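Local coordinates for Sqt1 (Chaetomium thermophilum, PDB 4ZOY), which acts as a WD40-repeat chaperone in ribosome biogenesis, probably capturing a dedicated ribosomal protein while that client is still being synthesised, at residues A[267-277]-A[320-331]; A[333-344]-A[375-383]. One frame throughout, in Å; residues are numbered along the deposited sequence. Where two conformers were deposited one is given.

Interaction 1 (A[267-277]-A[320-331])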
ATOM      1  N   GLY A 267       8.579  -0.599  -9.968  1.00 13.90           N
ATOM      2  CA  GLY A 267       7.723  -0.641 -11.139  1.00 15.94           C
ATOM      3  C   GLY A 267       7.477   0.761 -11.625  1.00 15.37           C
ATOM      4  O   GLY A 267       7.352   1.700 -10.839  1.00 14.86           O
ATOM      5  N   GLY A 268       7.428   0.924 -12.941  1.00 15.11           N
ATOM      6  CA  GLY A 268       7.284   2.257 -13.475  1.00 15.75           C
ATOM      7  C   GLY A 268       6.626   2.337 -14.832  1.00 15.11           C
ATOM      8  O   GLY A 268       5.862   1.467 -15.218  1.00 16.46           O
ATOM      9  N   ALA A 269       6.945   3.410 -15.542  1.00 15.36           N
ATOM     10  CA  ALA A 269       6.342   3.687 -16.838  1.00 15.49           C
ATOM     11  C   ALA A 269       6.626   2.587 -17.859  1.00 17.65           C
ATOM     12  O   ALA A 269       7.619   1.863 -17.760  1.00 18.19           O
ATOM     13  CB  ALA A 269       6.837   5.031 -17.363  1.00 19.20           C
ATOM     14  N   GLY A 270       5.733   2.454 -18.839  1.00 20.07           N
ATOM     15  CA  GLY A 270       5.955   1.537 -19.943  1.00 20.60           C
ATOM     16  C   GLY A 270       5.884   0.070 -19.582  1.00 18.71           C
ATOM     17  O   GLY A 270       6.284  -0.798 -20.361  1.00 22.10           O
ATOM     18  N   GLY A 271       5.381  -0.221 -18.389  1.00 16.77           N
ATOM     19  CA  GLY A 271       5.297  -1.594 -17.930  1.00 16.25           C
ATOM     20  C   GLY A 271       6.599  -2.130 -17.350  1.00 13.22           C
ATOM     21  O   GLY A 271       6.712  -3.329 -17.107  1.00 15.01           O
ATOM     22  N   GLN A 272       7.570  -1.250 -17.127  1.00 15.43           N
ATOM     23  CA  GLN A 272       8.893  -1.727 -16.729  1.00 15.40           C
ATOM     24  C   GLN A 272       8.972  -2.053 -15.249  1.00 16.26           C
ATOM     25  O   GLN A 272       8.401  -1.350 -14.407  1.00 15.96           O
ATOM     26  CB  GLN A 272       9.966  -0.710 -17.073  1.00 16.06           C
ATOM     27  CG  GLN A 272      10.176  -0.544 -18.575  1.00 18.78           C
ATOM     28  CD  GLN A 272      11.485   0.143 -18.893  1.00 21.95           C
ATOM     29  OE1 GLN A 272      12.561  -0.448 -18.750  1.00 24.21           O
ATOM     30  NE2 GLN A 272      11.406   1.396 -19.312  1.00 21.21           N
ATOM     31  N   ILE A 273       9.679  -3.139 -14.965  1.00 14.62           N
ATOM     32  CA  ILE A 273       9.975  -3.564 -13.609  1.00 13.62           C
ATOM     33  C   ILE A 273      11.469  -3.840 -13.521  1.00 16.71           C
ATOM     34  O   ILE A 273      12.040  -4.447 -14.422  1.00 16.17           O
ATOM     35  CB  ILE A 273       9.203  -4.833 -13.218  1.00 13.90           C
ATOM     36  CG1 ILE A 273       7.697  -4.599 -13.310  1.00 15.79           C
ATOM     37  CG2 ILE A 273       9.588  -5.280 -11.805  1.00 15.30           C
ATOM     38  CD1 ILE A 273       6.888  -5.852 -13.311  1.00 17.51           C
ATOM     39  N   LYS A 274      12.109  -3.380 -12.451  1.00 13.60           N
ATOM     40  CA  LYS A 274      13.514  -3.699 -12.197  1.00 13.76           C
ATOM     41  C   LYS A 274      13.637  -4.418 -10.864  1.00 15.00           C
ATOM     42  O   LYS A 274      13.001  -4.017  -9.887  1.00 15.66           O
ATOM     43  CB  LYS A 274      14.381  -2.438 -12.182  1.00 14.52           C
ATOM     44  CG  LYS A 274      14.337  -1.598 -13.447  1.00 16.00           C
ATOM     45  CD  LYS A 274      15.146  -2.254 -14.547  1.00 17.65           C
ATOM     46  CE  LYS A 274      15.050  -1.474 -15.849  1.00 19.33           C
ATOM     47  NZ  LYS A 274      15.960  -2.076 -16.886  1.00 23.95           N
ATOM     48  N   ILE A 275      14.449  -5.473 -10.830  1.00 14.49           N
ATOM     49  CA  ILE A 275      14.744  -6.222  -9.607  1.00 13.47           C
ATOM     50  C   ILE A 275      16.170  -5.890  -9.172  1.00 16.41           C
ATOM     51  O   ILE A 275      17.107  -6.080  -9.947  1.00 16.87           O
ATOM     52  CB  ILE A 275      14.610  -7.747  -9.806  1.00 14.18           C
ATOM     53  CG1 ILE A 275      13.268  -8.087 -10.463  1.00 14.43           C
ATOM     54  CG2 ILE A 275      14.767  -8.475  -8.470  1.00 14.96           C
ATOM     55  CD1 ILE A 275      12.036  -7.615  -9.680  1.00 13.99           C
ATOM     56  N   VAL A 276      16.325  -5.396  -7.943  1.00 14.35           N
ATOM     57  CA  VAL A 276      17.620  -4.931  -7.443  1.00 16.39           C
ATOM     58  C   VAL A 276      17.969  -5.651  -6.149  1.00 16.26           C
ATOM     59  O   VAL A 276      17.116  -5.837  -5.283  1.00 16.28           O
ATOM     60  CB  VAL A 276      17.616  -3.408  -7.203  1.00 15.18           C
ATOM     61  CG1 VAL A 276      18.952  -2.938  -6.643  1.00 18.75           C
ATOM     62  CG2 VAL A 276      17.307  -2.665  -8.495  1.00 17.43           C
ATOM     63  N   GLY A 277      19.223  -6.074  -6.016  1.00 15.38           N
ATOM     64  CA  GLY A 277      19.644  -6.751  -4.802  1.00 19.55           C
ATOM     65  C   GLY A 277      19.818  -5.822  -3.605  1.00 13.38           C
ATOM     66  O   GLY A 277      20.219  -4.662  -3.748  1.00 16.70           O
ATOM     67  N   ILE A 320      21.395  -4.891 -10.719  1.00 21.43           N
ATOM     68  CA  ILE A 320      20.146  -5.253 -11.362  1.00 21.26           C
ATOM     69  C   ILE A 320      20.145  -6.742 -11.657  1.00 19.33           C
ATOM     70  O   ILE A 320      20.956  -7.227 -12.458  1.00 21.93           O
ATOM     71  CB  ILE A 320      19.938  -4.482 -12.668  1.00 20.56           C
ATOM     72  CG1 ILE A 320      20.184  -2.984 -12.467  1.00 33.39           C
ATOM     73  CG2 ILE A 320      18.557  -4.770 -13.229  1.00 21.03           C
ATOM     74  CD1 ILE A 320      19.271  -2.331 -11.478  1.00 37.43           C
ATOM     75  N   LEU A 321      19.225  -7.468 -11.076  1.00 17.40           N
ATOM     76  CA  LEU A 321      19.190  -8.900 -11.178  1.00 16.86           C
ATOM     77  C   LEU A 321      18.227  -9.377 -12.270  1.00 16.54           C
ATOM     78  O   LEU A 321      18.325 -10.460 -12.714  1.00 17.33           O
ATOM     79  CB  LEU A 321      18.766  -9.497  -9.835  1.00 18.20           C
ATOM     80  CG  LEU A 321      19.704  -9.188  -8.668  1.00 20.84           C
ATOM     81  CD1 LEU A 321      19.112  -9.609  -7.340  1.00 21.87           C
ATOM     82  CD2 LEU A 321      21.047  -9.857  -8.859  1.00 24.49           C
ATOM     83  N   ALA A 322      17.282  -8.529 -12.613  1.00 16.05           N
ATOM     84  CA  ALA A 322      16.323  -8.799 -13.658  1.00 16.22           C
ATOM     85  C   ALA A 322      15.610  -7.525 -14.052  1.00 16.19           C
ATOM     86  O   ALA A 322      15.588  -6.630 -13.315  1.00 15.79           O
ATOM     87  CB  ALA A 322      15.327  -9.850 -13.231  1.00 17.03           C
ATOM     88  N   SER A 323      15.250  -7.517 -15.360  0.55 16.02           N
ATOM     89  CA  SER A 323      14.465  -6.413 -15.890  0.55 16.87           C
ATOM     90  C   SER A 323      13.278  -7.016 -16.615  0.55 17.66           C
ATOM     91  O   SER A 323      13.426  -8.008 -17.319  0.55 18.52           O
ATOM     92  CB  SER A 323      15.284  -5.536 -16.841  0.55 19.84           C
ATOM     93  OG  SER A 323      16.317  -4.854 -16.152  0.55 17.18           O
ATOM     94  N   LEU A 324      12.176  -6.423 -16.427  1.00 14.45           N
ATOM     95  CA  LEU A 324      10.935  -6.885 -17.007  1.00 15.53           C
ATOM     96  C   LEU A 324      10.037  -5.897 -17.694  1.00 13.62           C
ATOM     97  O   LEU A 324       9.760  -4.862 -17.222  1.00 16.36           O
ATOM     98  CB  LEU A 324      10.067  -7.618 -15.963  1.00 16.14           C
ATOM     99  CG  LEU A 324      10.780  -8.546 -14.995  1.00 17.98           C
ATOM    100  CD1 LEU A 324       9.924  -8.870 -13.784  1.00 17.56           C
ATOM    101  CD2 LEU A 324      11.122  -9.821 -15.688  1.00 18.89           C
ATOM    102  N   GLN A 325       9.492  -6.341 -18.810  1.00 15.72           N
ATOM    103  CA  GLN A 325       8.568  -5.531 -19.553  1.00 15.51           C
ATOM    104  C   GLN A 325       7.676  -6.217 -20.542  1.00 18.33           C
ATOM    105  O   GLN A 325       7.948  -6.279 -21.823  1.00 22.52           O
ATOM    106  CB  GLN A 325       9.321  -4.389 -20.263  1.00 17.23           C
ATOM    107  CG  GLN A 325       8.471  -3.287 -20.871  1.00 20.55           C
ATOM    108  CD  GLN A 325       9.259  -2.249 -21.646  1.00 26.89           C
ATOM    109  OE1 GLN A 325      10.377  -2.454 -22.040  1.00 32.81           O
ATOM    110  NE2 GLN A 325       8.666  -1.119 -21.839  1.00 26.92           N
ATOM    111  N   ILE A 326       6.694  -6.782 -19.834  1.00 17.25           N
ATOM    112  CA  ILE A 326       5.618  -7.572 -20.374  1.00 14.19           C
ATOM    113  C   ILE A 326       4.376  -6.762 -20.498  1.00 15.91           C
ATOM    114  O   ILE A 326       3.669  -6.914 -21.324  1.00 19.05           O
ATOM    115  CB  ILE A 326       5.284  -8.742 -19.396  1.00 16.12           C
ATOM    116  CG1 ILE A 326       6.447  -9.696 -19.225  1.00 19.30           C
ATOM    117  CG2 ILE A 326       4.041  -9.513 -19.810  1.00 17.96           C
ATOM    118  CD1 ILE A 326       6.930 -10.356 -20.497  1.00 19.69           C
ATOM    119  N   GLN A 327       4.102  -5.913 -19.581  1.00 15.55           N
ATOM    120  CA  GLN A 327       2.928  -5.062 -19.670  1.00 14.23           C
ATOM    121  C   GLN A 327       3.241  -3.772 -20.417  1.00 16.82           C
ATOM    122  O   GLN A 327       4.393  -3.525 -20.771  1.00 18.54           O
ATOM    123  CB  GLN A 327       2.402  -4.794 -18.259  1.00 15.85           C
ATOM    124  CG  GLN A 327       2.003  -6.086 -17.582  1.00 17.18           C
ATOM    125  CD  GLN A 327       2.082  -6.013 -16.075  1.00 14.31           C
ATOM    126  OE1 GLN A 327       3.167  -6.011 -15.507  1.00 15.53           O
ATOM    127  NE2 GLN A 327       0.923  -5.971 -15.417  1.00 15.39           N
ATOM    128  N   SER A 328       2.223  -2.952 -20.675  1.00 19.66           N
ATOM    129  CA  SER A 328       2.392  -1.866 -21.648  1.00 21.32           C
ATOM    130  C   SER A 328       2.277  -0.464 -21.068  1.00 23.65           C
ATOM    131  O   SER A 328       2.501   0.518 -21.773  1.00 25.86           O
ATOM    132  CB  SER A 328       1.370  -2.023 -22.785  1.00 19.58           C
ATOM    133  OG  SER A 328       0.045  -1.769 -22.330  1.00 23.71           O
ATOM    134  N   ASP A 329       1.925  -0.355 -19.793  1.00 18.48           N
ATOM    135  CA  ASP A 329       1.729   0.950 -19.187  1.00 16.94           C
ATOM    136  C   ASP A 329       2.162   0.868 -17.720  1.00 14.81           C
ATOM    137  O   ASP A 329       2.518  -0.216 -17.245  1.00 16.82           O
ATOM    138  CB  ASP A 329       0.260   1.390 -19.332  1.00 18.38           C
ATOM    139  CG  ASP A 329       0.075   2.906 -19.327  1.00 22.27           C
ATOM    140  OD1 ASP A 329       0.943   3.654 -18.832  1.00 21.98           O
ATOM    141  OD2 ASP A 329      -0.987   3.357 -19.815  1.00 24.46           O
ATOM    142  N   ASN A 330       2.119   2.007 -17.037  1.00 16.89           N
ATOM    143  CA  ASN A 330       2.622   2.153 -15.670  1.00 15.48           C
ATOM    144  C   ASN A 330       2.340   0.963 -14.767  1.00 16.62           C
ATOM    145  O   ASN A 330       1.206   0.475 -14.678  1.00 16.46           O
ATOM    146  CB  ASN A 330       2.022   3.399 -15.019  1.00 17.38           C
ATOM    147  CG  ASN A 330       2.459   4.697 -15.684  1.00 24.17           C
ATOM    148  OD1 ASN A 330       3.190   4.695 -16.673  1.00 21.46           O
ATOM    149  ND2 ASN A 330       2.009   5.820 -15.130  1.00 33.08           N
ATOM    150  N   ILE A 331       3.382   0.488 -14.089  1.00 15.77           N
ATOM    151  CA  ILE A 331       3.192  -0.502 -13.043  1.00 13.48           C
ATOM    152  C   ILE A 331       2.832   0.244 -11.764  1.00 14.50           C
ATOM    153  O   ILE A 331       3.680   0.879 -11.138  1.00 15.44           O
ATOM    154  CB  ILE A 331       4.437  -1.362 -12.831  1.00 14.34           C
ATOM    155  CG1 ILE A 331       4.825  -2.077 -14.140  1.00 16.16           C
ATOM    156  CG2 ILE A 331       4.189  -2.346 -11.677  1.00 14.16           C
ATOM    157  CD1 ILE A 331       3.698  -2.881 -14.779  1.00 15.86           C
TER
HETATM  158  O   HOH W   1       3.668   4.181 -19.607  1.00 24.67           O
HETATM  159  O   HOH W   2       5.549  -5.825 -17.069  1.00 16.29           O
HETATM  160  O   HOH W   3      12.487  -3.170 -17.791  1.00 22.10           O
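Ile273 and Leu324 meet CB to CB at 4.0 Å, and Ile275 CG1 lies 3.9 Å from Ala322 CB. Both pairs share one face where the third and fourth strands of a four-stranded WD40 propeller blade run antiparallel. Apolar residues suit this face because the following blade packs on it, Ile273 against Ala345 and Ile275 against Leu343, and small Ala322 leaves room for Ile275. With CG1 beside its backbone N (chi1 -60°), Ile273 also sends that branch to Ile331 CG1, 3.9 Å away, at the start of the next blade. On the other face Val276 CG2 touches Ile320 CD1.

Four backbone bonds join the strands. Ile273 and Leu324 exchange two; Ala322 O receives Ile275 N, and beyond it a beta bulge lets Leu321 N reach Ile275 O. Lys274, bent at chi2 (-75°), gives its NZ to Arg245 O; a further bond to Ser323 OG is doubtful, since that serine has two conformers. A methionine in place of Lys274 would probably leave Arg245 O without its ammonium donor.

Toward the turn, the amides of Gln272 and Gln325 stack with planes 19° apart, while Gln325 NE2 donates to Gly270 O (2.8 Å). Gly271 suits its place, since a CB would strike Gln327 O. Farther out, a water accepts from Gly270 N at 2.8 Å and donates to Asp329 OD1 at 2.9 Å.

Interaction 2 (A[333-344]-A[375-383])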
ATOM      1  N   SER A 333       1.240  -1.106  -9.034  1.00 12.84           N
ATOM      2  CA  SER A 333       1.206  -1.904  -7.824  1.00 13.30           C
ATOM      3  C   SER A 333       2.045  -3.169  -7.998  1.00 14.34           C
ATOM      4  O   SER A 333       1.940  -3.847  -9.015  1.00 14.23           O
ATOM      5  CB  SER A 333      -0.251  -2.243  -7.464  1.00 14.28           C
ATOM      6  OG  SER A 333      -0.292  -3.003  -6.272  1.00 15.46           O
ATOM      7  N   LEU A 334       2.870  -3.464  -6.990  1.00 13.12           N
ATOM      8  CA  LEU A 334       3.775  -4.607  -6.964  1.00 15.29           C
ATOM      9  C   LEU A 334       3.614  -5.326  -5.640  1.00 14.03           C
ATOM     10  O   LEU A 334       3.550  -4.673  -4.595  1.00 16.15           O
ATOM     11  CB  LEU A 334       5.242  -4.168  -7.094  1.00 17.39           C
ATOM     12  CG  LEU A 334       5.774  -3.774  -8.463  1.00 18.09           C
ATOM     13  CD1 LEU A 334       7.114  -3.045  -8.307  1.00 17.90           C
ATOM     14  CD2 LEU A 334       5.925  -5.025  -9.290  1.00 17.27           C
ATOM     15  N   ALA A 335       3.580  -6.652  -5.674  1.00 14.11           N
ATOM     16  CA  ALA A 335       3.559  -7.424  -4.432  1.00 13.70           C
ATOM     17  C   ALA A 335       4.271  -8.745  -4.582  1.00 14.00           C
ATOM     18  O   ALA A 335       4.021  -9.503  -5.523  1.00 14.00           O
ATOM     19  CB  ALA A 335       2.130  -7.652  -3.981  1.00 15.56           C
ATOM     20  N   PHE A 336       5.187  -9.016  -3.657  1.00 14.96           N
ATOM     21  CA  PHE A 336       5.739 -10.352  -3.505  1.00 14.24           C
ATOM     22  C   PHE A 336       4.800 -11.212  -2.673  1.00 14.79           C
ATOM     23  O   PHE A 336       4.265 -10.754  -1.655  1.00 16.48           O
ATOM     24  CB  PHE A 336       7.109 -10.310  -2.818  1.00 15.36           C
ATOM     25  CG  PHE A 336       8.226  -9.800  -3.689  1.00 12.85           C
ATOM     26  CD1 PHE A 336       8.964 -10.673  -4.477  1.00 13.15           C
ATOM     27  CD2 PHE A 336       8.550  -8.456  -3.698  1.00 12.57           C
ATOM     28  CE1 PHE A 336      10.011 -10.205  -5.269  1.00 13.58           C
ATOM     29  CE2 PHE A 336       9.593  -7.980  -4.485  1.00 15.11           C
ATOM     30  CZ  PHE A 336      10.326  -8.861  -5.264  1.00 14.97           C
ATOM     31  N   SER A 337       4.604 -12.454  -3.086  1.00 13.13           N
ATOM     32  CA  SER A 337       3.880 -13.391  -2.248  1.00 14.66           C
ATOM     33  C   SER A 337       4.651 -13.624  -0.961  1.00 16.64           C
ATOM     34  O   SER A 337       5.874 -13.765  -0.992  1.00 16.71           O
ATOM     35  CB  SER A 337       3.665 -14.712  -2.975  1.00 16.98           C
ATOM     36  OG  SER A 337       3.143 -15.695  -2.090  1.00 16.69           O
ATOM     37  N   PRO A 338       3.942 -13.689   0.170  1.00 16.60           N
ATOM     38  CA  PRO A 338       4.623 -13.921   1.444  1.00 18.03           C
ATOM     39  C   PRO A 338       5.212 -15.325   1.549  1.00 21.25           C
ATOM     40  O   PRO A 338       6.125 -15.504   2.356  1.00 21.73           O
ATOM     41  CB  PRO A 338       3.508 -13.716   2.480  1.00 19.72           C
ATOM     42  CG  PRO A 338       2.248 -14.025   1.746  1.00 22.85           C
ATOM     43  CD  PRO A 338       2.488 -13.531   0.337  1.00 17.96           C
ATOM     44  N   SER A 339       4.727 -16.290   0.770  1.00 18.18           N
ATOM     45  CA  SER A 339       5.238 -17.656   0.916  1.00 22.51           C
ATOM     46  C   SER A 339       5.339 -18.490  -0.364  1.00 23.76           C
ATOM     47  O   SER A 339       5.797 -19.629  -0.317  1.00 35.17           O
ATOM     48  CB  SER A 339       4.377 -18.414   1.924  1.00 27.26           C
ATOM     49  OG  SER A 339       3.043 -18.491   1.472  1.00 25.17           O
ATOM     50  N   ALA A 340       4.919 -17.949  -1.498  1.00 16.92           N
ATOM     51  CA  ALA A 340       5.144 -18.616  -2.775  1.00 16.52           C
ATOM     52  C   ALA A 340       6.184 -17.802  -3.534  1.00 15.79           C
ATOM     53  O   ALA A 340       6.306 -16.600  -3.312  1.00 17.40           O
ATOM     54  CB  ALA A 340       3.848 -18.734  -3.570  1.00 19.10           C
ATOM     55  N   PRO A 341       6.952 -18.455  -4.421  1.00 17.48           N
ATOM     56  CA  PRO A 341       8.046 -17.745  -5.090  1.00 16.16           C
ATOM     57  C   PRO A 341       7.554 -16.978  -6.307  1.00 15.43           C
ATOM     58  O   PRO A 341       7.931 -17.274  -7.445  1.00 16.99           O
ATOM     59  CB  PRO A 341       8.994 -18.874  -5.483  1.00 17.75           C
ATOM     60  CG  PRO A 341       8.094 -20.036  -5.717  1.00 19.52           C
ATOM     61  CD  PRO A 341       6.986 -19.904  -4.692  1.00 19.17           C
ATOM     62  N   ILE A 342       6.679 -16.012  -6.059  1.00 14.22           N
ATOM     63  CA  ILE A 342       6.118 -15.229  -7.153  1.00 14.39           C
ATOM     64  C   ILE A 342       6.016 -13.752  -6.812  1.00 14.44           C
ATOM     65  O   ILE A 342       5.929 -13.359  -5.639  1.00 14.14           O
ATOM     66  CB  ILE A 342       4.708 -15.733  -7.582  1.00 15.29           C
ATOM     67  CG1 ILE A 342       3.727 -15.682  -6.405  1.00 17.21           C
ATOM     68  CG2 ILE A 342       4.779 -17.155  -8.181  1.00 16.41           C
ATOM     69  CD1 ILE A 342       2.311 -16.117  -6.778  1.00 17.24           C
ATOM     70  N   LEU A 343       6.031 -12.938  -7.866  1.00 12.90           N
ATOM     71  CA  LEU A 343       5.847 -11.501  -7.797  1.00 13.72           C
ATOM     72  C   LEU A 343       4.698 -11.136  -8.719  1.00 12.98           C
ATOM     73  O   LEU A 343       4.681 -11.573  -9.874  1.00 13.99           O
ATOM     74  CB  LEU A 343       7.122 -10.773  -8.234  1.00 14.29           C
ATOM     75  CG  LEU A 343       7.027  -9.263  -8.475  1.00 14.68           C
ATOM     76  CD1 LEU A 343       6.860  -8.492  -7.159  1.00 14.98           C
ATOM     77  CD2 LEU A 343       8.242  -8.756  -9.269  1.00 16.34           C
ATOM     78  N   ALA A 344       3.739 -10.356  -8.215  1.00 13.65           N
ATOM     79  CA  ALA A 344       2.607  -9.873  -9.014  1.00 12.63           C
ATOM     80  C   ALA A 344       2.718  -8.383  -9.282  1.00 12.73           C
ATOM     81  O   ALA A 344       3.099  -7.605  -8.404  1.00 13.79           O
ATOM     82  CB  ALA A 344       1.288 -10.175  -8.302  1.00 15.18           C
ATOM     83  N   PRO A 375      -7.239   0.894 -15.295  1.00 15.86           N
ATOM     84  CA  PRO A 375      -6.087   0.685 -14.402  1.00 17.47           C
ATOM     85  C   PRO A 375      -6.297  -0.307 -13.260  1.00 18.57           C
ATOM     86  O   PRO A 375      -7.308  -0.277 -12.556  1.00 16.06           O
ATOM     87  CB  PRO A 375      -5.842   2.080 -13.832  1.00 18.36           C
ATOM     88  CG  PRO A 375      -6.225   2.982 -14.954  1.00 18.83           C
ATOM     89  CD  PRO A 375      -7.380   2.313 -15.673  1.00 17.74           C
ATOM     90  N   VAL A 376      -5.332  -1.203 -13.095  1.00 15.14           N
ATOM     91  CA  VAL A 376      -5.246  -2.013 -11.895  1.00 15.71           C
ATOM     92  C   VAL A 376      -4.563  -1.152 -10.849  1.00 18.44           C
ATOM     93  O   VAL A 376      -3.402  -0.776 -11.003  1.00 22.97           O
ATOM     94  CB  VAL A 376      -4.451  -3.307 -12.114  1.00 13.81           C
ATOM     95  CG1 VAL A 376      -4.480  -4.165 -10.851  1.00 17.27           C
ATOM     96  CG2 VAL A 376      -5.008  -4.089 -13.287  1.00 17.28           C
ATOM     97  N   VAL A 377      -5.296  -0.815  -9.803  1.00 13.85           N
ATOM     98  CA  VAL A 377      -4.855   0.157  -8.820  1.00 13.66           C
ATOM     99  C   VAL A 377      -4.013  -0.480  -7.710  1.00 13.89           C
ATOM    100  O   VAL A 377      -3.007   0.094  -7.253  1.00 15.01           O
ATOM    101  CB  VAL A 377      -6.076   0.878  -8.223  1.00 15.08           C
ATOM    102  CG1 VAL A 377      -5.689   1.736  -7.030  1.00 17.50           C
ATOM    103  CG2 VAL A 377      -6.765   1.724  -9.315  1.00 15.53           C
ATOM    104  N   LYS A 378      -4.427  -1.662  -7.269  1.00 13.34           N
ATOM    105  CA  LYS A 378      -3.760  -2.338  -6.168  1.00 12.87           C
ATOM    106  C   LYS A 378      -3.870  -3.834  -6.305  1.00 12.54           C
ATOM    107  O   LYS A 378      -4.930  -4.350  -6.650  1.00 13.60           O
ATOM    108  CB  LYS A 378      -4.370  -1.892  -4.832  1.00 13.29           C
ATOM    109  CG  LYS A 378      -3.759  -2.584  -3.613  1.00 14.50           C
ATOM    110  CD  LYS A 378      -4.327  -2.024  -2.316  1.00 16.49           C
ATOM    111  CE  LYS A 378      -3.867  -2.836  -1.113  1.00 18.43           C
ATOM    112  NZ  LYS A 378      -4.124  -2.118   0.170  1.00 19.43           N
ATOM    113  N   VAL A 379      -2.770  -4.525  -6.023  1.00 12.48           N
ATOM    114  CA  VAL A 379      -2.775  -5.972  -5.852  1.00 13.43           C
ATOM    115  C   VAL A 379      -2.170  -6.284  -4.493  1.00 12.84           C
ATOM    116  O   VAL A 379      -1.233  -5.605  -4.033  1.00 14.02           O
ATOM    117  CB  VAL A 379      -1.997  -6.714  -6.963  1.00 14.44           C
ATOM    118  CG1 VAL A 379      -2.581  -6.409  -8.329  1.00 14.49           C
ATOM    119  CG2 VAL A 379      -0.481  -6.380  -6.936  1.00 15.36           C
ATOM    120  N   GLU A 380      -2.708  -7.304  -3.834  1.00 12.42           N
ATOM    121  CA  GLU A 380      -2.239  -7.655  -2.487  1.00 12.69           C
ATOM    122  C   GLU A 380      -2.556  -9.106  -2.179  1.00 12.96           C
ATOM    123  O   GLU A 380      -3.703  -9.542  -2.347  1.00 13.37           O
ATOM    124  CB  GLU A 380      -2.870  -6.741  -1.433  1.00 13.12           C
ATOM    125  CG  GLU A 380      -2.339  -6.991  -0.020  1.00 14.29           C
ATOM    126  CD  GLU A 380      -3.089  -6.182   1.013  1.00 19.52           C
ATOM    127  OE1 GLU A 380      -2.762  -4.986   1.209  1.00 20.98           O
ATOM    128  OE2 GLU A 380      -4.013  -6.739   1.628  1.00 18.01           O
ATOM    129  N   PHE A 381      -1.547  -9.861  -1.737  1.00 11.90           N
ATOM    130  CA  PHE A 381      -1.763 -11.262  -1.396  1.00 11.91           C
ATOM    131  C   PHE A 381      -2.508 -11.411  -0.091  1.00 12.64           C
ATOM    132  O   PHE A 381      -2.289 -10.655   0.860  1.00 15.40           O
ATOM    133  CB  PHE A 381      -0.429 -12.009  -1.302  1.00 15.13           C
ATOM    134  CG  PHE A 381       0.183 -12.301  -2.629  1.00 14.15           C
ATOM    135  CD1 PHE A 381      -0.121 -13.471  -3.303  1.00 16.04           C
ATOM    136  CD2 PHE A 381       1.062 -11.400  -3.216  1.00 13.88           C
ATOM    137  CE1 PHE A 381       0.442 -13.749  -4.550  1.00 18.36           C
ATOM    138  CE2 PHE A 381       1.624 -11.668  -4.457  1.00 13.59           C
ATOM    139  CZ  PHE A 381       1.316 -12.839  -5.126  1.00 15.67           C
ATOM    140  N   VAL A 382      -3.394 -12.401  -0.055  1.00 14.24           N
ATOM    141  CA  VAL A 382      -4.035 -12.807   1.191  1.00 15.46           C
ATOM    142  C   VAL A 382      -2.987 -13.476   2.085  1.00 14.54           C
ATOM    143  O   VAL A 382      -2.329 -14.432   1.672  1.00 16.99           O
ATOM    144  CB  VAL A 382      -5.208 -13.773   0.940  1.00 13.95           C
ATOM    145  CG1 VAL A 382      -5.856 -14.174   2.264  1.00 15.40           C
ATOM    146  CG2 VAL A 382      -6.228 -13.138   0.006  1.00 16.10           C
ATOM    147  N   LYS A 383      -2.855 -12.974   3.304  1.00 15.51           N
ATOM    148  CA  LYS A 383      -1.790 -13.442   4.199  1.00 16.49           C
ATOM    149  C   LYS A 383      -2.054 -14.834   4.750  1.00 19.44           C
ATOM    150  O   LYS A 383      -1.153 -15.679   4.788  1.00 21.02           O
ATOM    151  CB  LYS A 383      -1.601 -12.446   5.343  1.00 18.66           C
ATOM    152  CG  LYS A 383      -1.072 -11.102   4.854  1.00 25.43           C
ATOM    153  CD  LYS A 383      -0.410 -10.294   5.961  1.00 41.77           C
ATOM    154  CE  LYS A 383      -1.393  -9.373   6.646  1.00 41.15           C
ATOM    155  NZ  LYS A 383      -0.697  -8.476   7.621  1.00 49.75           N
TER
HETATM  156  O   HOH W   4       1.525 -17.276   3.478  1.00 29.61           O
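Phe381 packs its ring against Ser337, Pro338, Ile342 and Ala344, where the innermost strands of two successive propeller blades run nearly parallel, the short axes of 333-336 and 376-381 lying 8° apart. Aromatic contacts dominate. Ser337 CB sits over one ring face of Phe381, 3.7 Å from the centroid and 14° off the normal, a CH-pi contact. Ala335 O comes instead to the ring edge, 3.4 Å from Phe381 CE2, where the positive rim of the ring is likely to favour a carbonyl oxygen.

Apolar contacts fill in round this ring. Pro338 CD lies against Phe381 CB at 3.7 Å, and Ile342 CD1 approaches Phe381 CE1 obliquely at 3.8 Å. Small Ala335 and Ala344 suit their places, since each offers a methyl to both Phe381 and Val379 CG2 and leaves room for these larger groups.

Polar contacts are few and specific. Ser333 turns OG anti to its N (chi1 -179°) and accepts Val379 N at 2.9 Å, nearly straight, so a side-chain-to-backbone bond links the two strands; nearby, Val376 bonds to the backbone of Ser347. Ser337 OG accepts Ala340 N (2.9 Å) in an ST motif and is also bonded to Gly392 O, which helps fix the serine whose CB covers the ring. The interface therefore rests mainly on shape and dispersion, with the Ser333 bond probably helping to hold the strands in place.

Strand 331-336 and its blade tie the two contacts together: interaction 1 runs from the preceding blade into the start of that strand, and interaction 2 carries its later residues to the following blade. Leu334 and Leu343 bridge them, packing on Ile273 and Ile275 respectively. Interaction 1 lies farther out, about 18 Å from the chain centre to its own centre, against about 11 Å for interaction 2, and has more exposed residues. Their chemistry differs accordingly. Interaction 1, mostly within a blade but reaching into the next, buries 977 Å² through backbone bonds, with waters at its turn; interaction 2 joins blades across 500 Å² through an aromatic ring and a serine bond.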